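PDB 3GK5: uncharacterized rhodanese-related protein TVG0868615 from Thermoplasma volcanium GSS1, which is of unknown function but contains a rhodanese-like domain, the piece in this chain, whose relatives typically handle sulfur transfer. Local coordinates for residues 20-25 against 59-64; 50-55 against 78-83. All blocks are in the same frame, centred on the assembly; numbering follows the deposited sequence.

Contact 1 (20-25 against 59-64); sequences VLDVRE and AVICAH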
loop_
_atom_site.group_PDB
_atom_site.type_symbol
_atom_site.label_atom_id
_atom_site.label_comp_id
_atom_site.label_asym_id
_atom_site.label_seq_id
_atom_site.Cartn_x
_atom_site.Cartn_y
_atom_site.Cartn_z
ATOM N N VAL A 20 -5.084 2.312 -1.913
ATOM C CA VAL A 20 -4.088 1.687 -1.058
ATOM C C VAL A 20 -3.972 0.181 -1.255
ATOM O O VAL A 20 -4.970 -0.536 -1.159
ATOM C CB VAL A 20 -4.413 1.951 0.421
ATOM C CG1 VAL A 20 -3.342 1.364 1.297
ATOM C CG2 VAL A 20 -4.557 3.441 0.661
ATOM N N LEU A 21 -2.757 -0.294 -1.527
ATOM C CA LEU A 21 -2.512 -1.730 -1.690
ATOM C C LEU A 21 -1.715 -2.178 -0.466
ATOM O O LEU A 21 -0.558 -1.786 -0.295
ATOM C CB LEU A 21 -1.679 -2.013 -2.939
ATOM C CG LEU A 21 -1.877 -3.340 -3.679
ATOM C CD1 LEU A 21 -0.602 -3.652 -4.451
ATOM C CD2 LEU A 21 -2.203 -4.475 -2.734
ATOM N N ASP A 22 -2.329 -3.001 0.379
ATOM C CA ASP A 22 -1.666 -3.478 1.592
ATOM C C ASP A 22 -1.059 -4.842 1.304
ATOM O O ASP A 22 -1.781 -5.817 1.111
ATOM C CB ASP A 22 -2.679 -3.560 2.739
ATOM C CG ASP A 22 -2.026 -3.794 4.076
ATOM O OD1 ASP A 22 -2.524 -3.214 5.068
ATOM O OD2 ASP A 22 -1.030 -4.559 4.150
ATOM N N VAL A 23 0.272 -4.901 1.282
ATOM C CA VAL A 23 0.997 -6.130 0.974
ATOM C C VAL A 23 1.459 -6.939 2.176
ATOM O O VAL A 23 2.305 -7.824 2.055
ATOM C CB VAL A 23 2.205 -5.819 0.099
ATOM C CG1 VAL A 23 1.746 -5.051 -1.134
ATOM C CG2 VAL A 23 3.212 -5.012 0.890
ATOM N N ARG A 24 0.884 -6.637 3.330
ATOM C CA ARG A 24 1.204 -7.332 4.567
ATOM C C ARG A 24 0.387 -8.616 4.623
ATOM O O ARG A 24 -0.524 -8.814 3.823
ATOM C CB ARG A 24 0.851 -6.448 5.768
ATOM C CG ARG A 24 1.568 -5.109 5.785
ATOM C CD ARG A 24 1.267 -4.347 7.057
ATOM N NE ARG A 24 -0.137 -3.955 7.115
ATOM C CZ ARG A 24 -0.780 -3.644 8.234
ATOM N NH1 ARG A 24 -0.147 -3.682 9.398
ATOM N NH2 ARG A 24 -2.055 -3.296 8.184
ATOM N N GLU A 25 0.720 -9.484 5.570
ATOM C CA GLU A 25 -0.002 -10.736 5.733
ATOM C C GLU A 25 -1.354 -10.410 6.351
ATOM O O GLU A 25 -1.476 -9.470 7.134
ATOM C CB GLU A 25 0.783 -11.705 6.627
ATOM C CG GLU A 25 2.114 -12.140 6.020
ATOM C CD GLU A 25 1.955 -12.675 4.607
ATOM O OE1 GLU A 25 2.784 -12.329 3.733
ATOM O OE2 GLU A 25 1.000 -13.449 4.366
ATOM N N ALA A 59 -1.067 3.009 -4.009
ATOM C CA ALA A 59 -0.171 3.419 -2.938
ATOM C C ALA A 59 0.131 2.130 -2.163
ATOM O O ALA A 59 -0.719 1.618 -1.428
ATOM C CB ALA A 59 -0.861 4.459 -2.032
ATOM N N VAL A 60 1.337 1.600 -2.342
ATOM C CA VAL A 60 1.721 0.350 -1.693
ATOM C C VAL A 60 2.209 0.583 -0.287
ATOM O O VAL A 60 3.197 1.280 -0.060
ATOM C CB VAL A 60 2.831 -0.374 -2.464
ATOM C CG1 VAL A 60 2.932 -1.805 -1.979
ATOM C CG2 VAL A 60 2.556 -0.316 -3.939
ATOM N N ILE A 61 1.511 -0.019 0.661
ATOM C CA ILE A 61 1.870 0.164 2.041
ATOM C C ILE A 61 2.358 -1.110 2.681
ATOM O O ILE A 61 1.981 -2.213 2.301
ATOM C CB ILE A 61 0.693 0.709 2.836
ATOM C CG1 ILE A 61 1.192 1.277 4.172
ATOM C CG2 ILE A 61 -0.327 -0.385 3.037
ATOM C CD1 ILE A 61 0.391 2.495 4.654
ATOM N N CYS A 62 3.194 -0.936 3.681
ATOM C CA CYS A 62 3.780 -2.055 4.379
ATOM C C CYS A 62 3.741 -1.780 5.888
ATOM O O CYS A 62 3.201 -0.764 6.311
ATOM C CB CYS A 62 5.205 -2.184 3.872
ATOM S SG CYS A 62 6.092 -3.456 4.599
ATOM N N ALA A 63 4.291 -2.662 6.708
ATOM C CA ALA A 63 4.279 -2.392 8.145
ATOM C C ALA A 63 5.254 -1.257 8.421
ATOM O O ALA A 63 4.936 -0.317 9.151
ATOM C CB ALA A 63 4.678 -3.638 8.953
ATOM N N HIS A 64 6.440 -1.350 7.823
ATOM C CA HIS A 64 7.472 -0.335 8.002
ATOM C C HIS A 64 8.001 0.214 6.686
ATOM O O HIS A 64 8.590 1.290 6.663
ATOM C CB HIS A 64 8.630 -0.898 8.822
ATOM C CG HIS A 64 8.192 -1.597 10.066
ATOM N ND1 HIS A 64 8.104 -2.970 10.153
ATOM C CD2 HIS A 64 7.756 -1.115 11.253
ATOM C CE1 HIS A 64 7.631 -3.302 11.340
ATOM N NE2 HIS A 64 7.411 -2.195 12.028
#
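Arg24 lays its chain against the backbone of the loop that follows the neighbouring strand 59-61, then turns its charge back toward its own strand. Its CD lies 3.5 Å from Ala63 N and also meets Cys62 C. The bend at chi3 (-67°) brings the guanidinium round to Asp22. NE and NH2 grip that carboxylate side-on, with Asp22 OD1 3.2 Å from Arg24 NH2, in the guanidinium plane. Asp22 OD2 also accepts from Arg24 N at 2.9 Å, closing an Asx turn. Gly32 O takes a further bond from Arg24 NH2. With an alanine in place of Asp22, Arg24 would probably lose its charged mate and be freer to turn, and the Asx turn would open.

Before this turn, strands 20-22 and 59-61 run parallel. Leu21 bonds to both sides of Val60: Leu21 N to Ala59 O (2.8 Å) and Ile61 N to Leu21 O (2.9 Å). A weak bond from Val23 N to Ile61 O carries the pairing past the strand end. Ile61 CG2 reaches across to Val20 CG1 and packs 3.7 Å from Asp22 CA. On the face that carries Leu21 and Val60, Val23 CG1 meets Val60 CG1 at 3.6 Å. These are central strands of the rhodanese-like sheet. The loop that begins at Cys62 probably corresponds to the active-site loop of rhodaneses.

Contact 2 (50-55 against 78-83); sequences KILERD and LGLNIV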
loop_
_atom_site.group_PDB
_atom_site.type_symbol
_atom_site.label_atom_id
_atom_site.label_comp_id
_atom_site.label_asym_id
_atom_site.label_seq_id
_atom_site.Cartn_x
_atom_site.Cartn_y
_atom_site.Cartn_z
ATOM N N LYS A 50 -2.155 -9.562 -11.267
ATOM C CA LYS A 50 -2.912 -9.382 -12.493
ATOM C C LYS A 50 -4.279 -8.805 -12.179
ATOM O O LYS A 50 -4.940 -8.221 -13.039
ATOM C CB LYS A 50 -3.041 -10.729 -13.216
ATOM C CG LYS A 50 -1.713 -11.500 -13.289
ATOM C CD LYS A 50 -1.736 -12.702 -14.242
ATOM C CE LYS A 50 -2.824 -13.716 -13.909
ATOM N NZ LYS A 50 -4.187 -13.286 -14.354
ATOM N N ILE A 51 -4.687 -8.956 -10.929
ATOM C CA ILE A 51 -5.979 -8.465 -10.477
ATOM C C ILE A 51 -5.968 -6.948 -10.333
ATOM O O ILE A 51 -7.008 -6.330 -10.137
ATOM C CB ILE A 51 -6.338 -9.094 -9.130
ATOM C CG1 ILE A 51 -6.005 -10.592 -9.173
ATOM C CG2 ILE A 51 -7.812 -8.883 -8.835
ATOM C CD1 ILE A 51 -6.154 -11.301 -7.841
ATOM N N LEU A 52 -4.786 -6.355 -10.445
ATOM C CA LEU A 52 -4.632 -4.913 -10.321
ATOM C C LEU A 52 -5.040 -4.149 -11.579
ATOM O O LEU A 52 -4.715 -4.557 -12.695
ATOM C CB LEU A 52 -3.180 -4.587 -9.966
ATOM C CG LEU A 52 -2.792 -4.597 -8.486
ATOM C CD1 LEU A 52 -3.699 -5.504 -7.686
ATOM C CD2 LEU A 52 -1.343 -5.025 -8.358
ATOM N N GLU A 53 -5.752 -3.040 -11.388
ATOM C CA GLU A 53 -6.204 -2.197 -12.499
ATOM C C GLU A 53 -5.069 -1.328 -13.012
ATOM O O GLU A 53 -4.294 -0.778 -12.229
ATOM C CB GLU A 53 -7.344 -1.279 -12.058
ATOM C CG GLU A 53 -8.726 -1.764 -12.411
ATOM C CD GLU A 53 -9.104 -3.013 -11.670
ATOM O OE1 GLU A 53 -8.457 -4.058 -11.894
ATOM O OE2 GLU A 53 -10.048 -2.948 -10.855
ATOM N N ARG A 54 -4.993 -1.180 -14.327
ATOM C CA ARG A 54 -3.941 -0.378 -14.938
ATOM C C ARG A 54 -4.307 1.096 -14.893
ATOM O O ARG A 54 -3.436 1.968 -14.884
ATOM C CB ARG A 54 -3.735 -0.816 -16.388
ATOM C CG ARG A 54 -2.520 -0.212 -17.057
ATOM C CD ARG A 54 -2.463 -0.633 -18.512
ATOM N NE ARG A 54 -1.201 -0.276 -19.153
ATOM C CZ ARG A 54 -0.918 -0.537 -20.424
ATOM N NH1 ARG A 54 -1.813 -1.152 -21.188
ATOM N NH2 ARG A 54 0.259 -0.191 -20.934
ATOM N N ASP A 55 -5.611 1.358 -14.859
ATOM C CA ASP A 55 -6.141 2.716 -14.824
ATOM C C ASP A 55 -6.251 3.269 -13.408
ATOM O O ASP A 55 -7.039 4.180 -13.156
ATOM C CB ASP A 55 -7.522 2.751 -15.468
ATOM C CG ASP A 55 -8.528 1.910 -14.717
ATOM O OD1 ASP A 55 -8.311 0.688 -14.597
ATOM O OD2 ASP A 55 -9.537 2.468 -14.246
ATOM N N LEU A 78 6.241 -3.435 -14.586
ATOM C CA LEU A 78 5.139 -4.069 -15.299
ATOM C C LEU A 78 4.172 -3.014 -15.824
ATOM O O LEU A 78 3.045 -3.327 -16.218
ATOM C CB LEU A 78 4.397 -5.046 -14.385
ATOM C CG LEU A 78 5.219 -6.214 -13.833
ATOM C CD1 LEU A 78 4.441 -6.909 -12.741
ATOM C CD2 LEU A 78 5.574 -7.180 -14.956
ATOM N N GLY A 79 4.615 -1.761 -15.808
ATOM C CA GLY A 79 3.793 -0.672 -16.310
ATOM C C GLY A 79 2.629 -0.235 -15.443
ATOM O O GLY A 79 1.634 0.288 -15.949
ATOM N N LEU A 80 2.741 -0.445 -14.137
ATOM C CA LEU A 80 1.678 -0.046 -13.230
ATOM C C LEU A 80 2.002 1.266 -12.551
ATOM O O LEU A 80 3.146 1.542 -12.187
ATOM C CB LEU A 80 1.420 -1.118 -12.170
ATOM C CG LEU A 80 0.556 -2.308 -12.581
ATOM C CD1 LEU A 80 0.575 -3.339 -11.472
ATOM C CD2 LEU A 80 -0.874 -1.852 -12.859
ATOM N N ASN A 81 0.974 2.082 -12.396
ATOM C CA ASN A 81 1.122 3.370 -11.753
ATOM C C ASN A 81 0.979 3.167 -10.240
ATOM O O ASN A 81 -0.118 3.299 -9.689
ATOM C CB ASN A 81 0.050 4.314 -12.287
ATOM C CG ASN A 81 0.155 5.692 -11.708
ATOM O OD1 ASN A 81 1.222 6.102 -11.251
ATOM N ND2 ASN A 81 -0.949 6.432 -11.736
ATOM N N ILE A 82 2.091 2.816 -9.588
ATOM C CA ILE A 82 2.112 2.591 -8.142
ATOM C C ILE A 82 3.212 3.402 -7.479
ATOM O O ILE A 82 4.199 3.760 -8.113
ATOM C CB ILE A 82 2.340 1.094 -7.768
ATOM C CG1 ILE A 82 3.836 0.765 -7.752
ATOM C CG2 ILE A 82 1.604 0.185 -8.746
ATOM C CD1 ILE A 82 4.526 0.863 -9.093
ATOM N N VAL A 83 3.032 3.686 -6.193
ATOM C CA VAL A 83 3.997 4.450 -5.417
ATOM C C VAL A 83 4.217 3.751 -4.080
ATOM O O VAL A 83 3.350 3.015 -3.623
ATOM C CB VAL A 83 3.468 5.856 -5.147
ATOM C CG1 VAL A 83 3.300 6.613 -6.459
ATOM C CG2 VAL A 83 2.139 5.755 -4.420
HETATM O O HOH W 1 -1.923 1.009 -12.536
#
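Leu52 and Leu80 carry a small surface packing contact between two connecting loops of the rhodanese-like alpha/beta fold. Segment 50-55 leads from helix 42-48 toward strand 58-61. Segment 78-83 leads from helix 66-76 into strand 82-85, within the beta-alpha-beta crossover that joins these two parallel strands. The turn that starts it is a Schellman motif. Gly79, with positive phi, is its C-prime residue: Gly79 N bonds to Ser76 O and Leu80 N to Leu75 O.

Leu80 does most of the touching. With CG beside the backbone N (chi1 -81°), the end of its side chain comes nearer to the opposing loop than its CB does. One methyl meets Leu52 and the other the backbone. Leu80 CD1 meets Leu52 CD2 at 4.0 Å, the two side chains crossing at about a right angle. Leu80 CD2 lies 3.6 Å from Glu53 O and 4.0 Å from Arg54 CA. Leu75 of helix 66-76 touches both leucines, so the pair continues the packing of that helix toward the surface.

Polar groups play a looser part. Arg54 extends its chain past the turn, and its NE stays 4.3 Å from Gly79 O, an oblique approach. Arg54 also touches a crystal neighbour, so its pose may owe something to the lattice. The carboxylate of Glu53 forms a salt bridge with Lys56. No direct hydrogen bond joins the two segments. Instead a water bridges them, 3.0 Å from Arg54 O and accepting from Asn81 N at 3.1 Å.

In the fold
Contacts 1 and 2 lie about 15 Å apart, centre to centre. Contact 1 is buried near the middle of the chain, and contact 2 is at the surface. Their segments alternate along the chain: 20-25, 50-55, 59-64, 78-83. Both reach the same parallel sheet, contact 2 through residues 82-83; strands 58-61 and 82-85 are neighbours in it. A probable hydrogen bond from Val60 N to Val83 O links them directly. Leu21 CD1 also packs near Leu52 CD2, at 4.2 Å. Helix 66-76 touches both contacts as it connects the two strands. The buried strand pairing and the outer loop packing thus form one continuous part of the rhodanese-like domain.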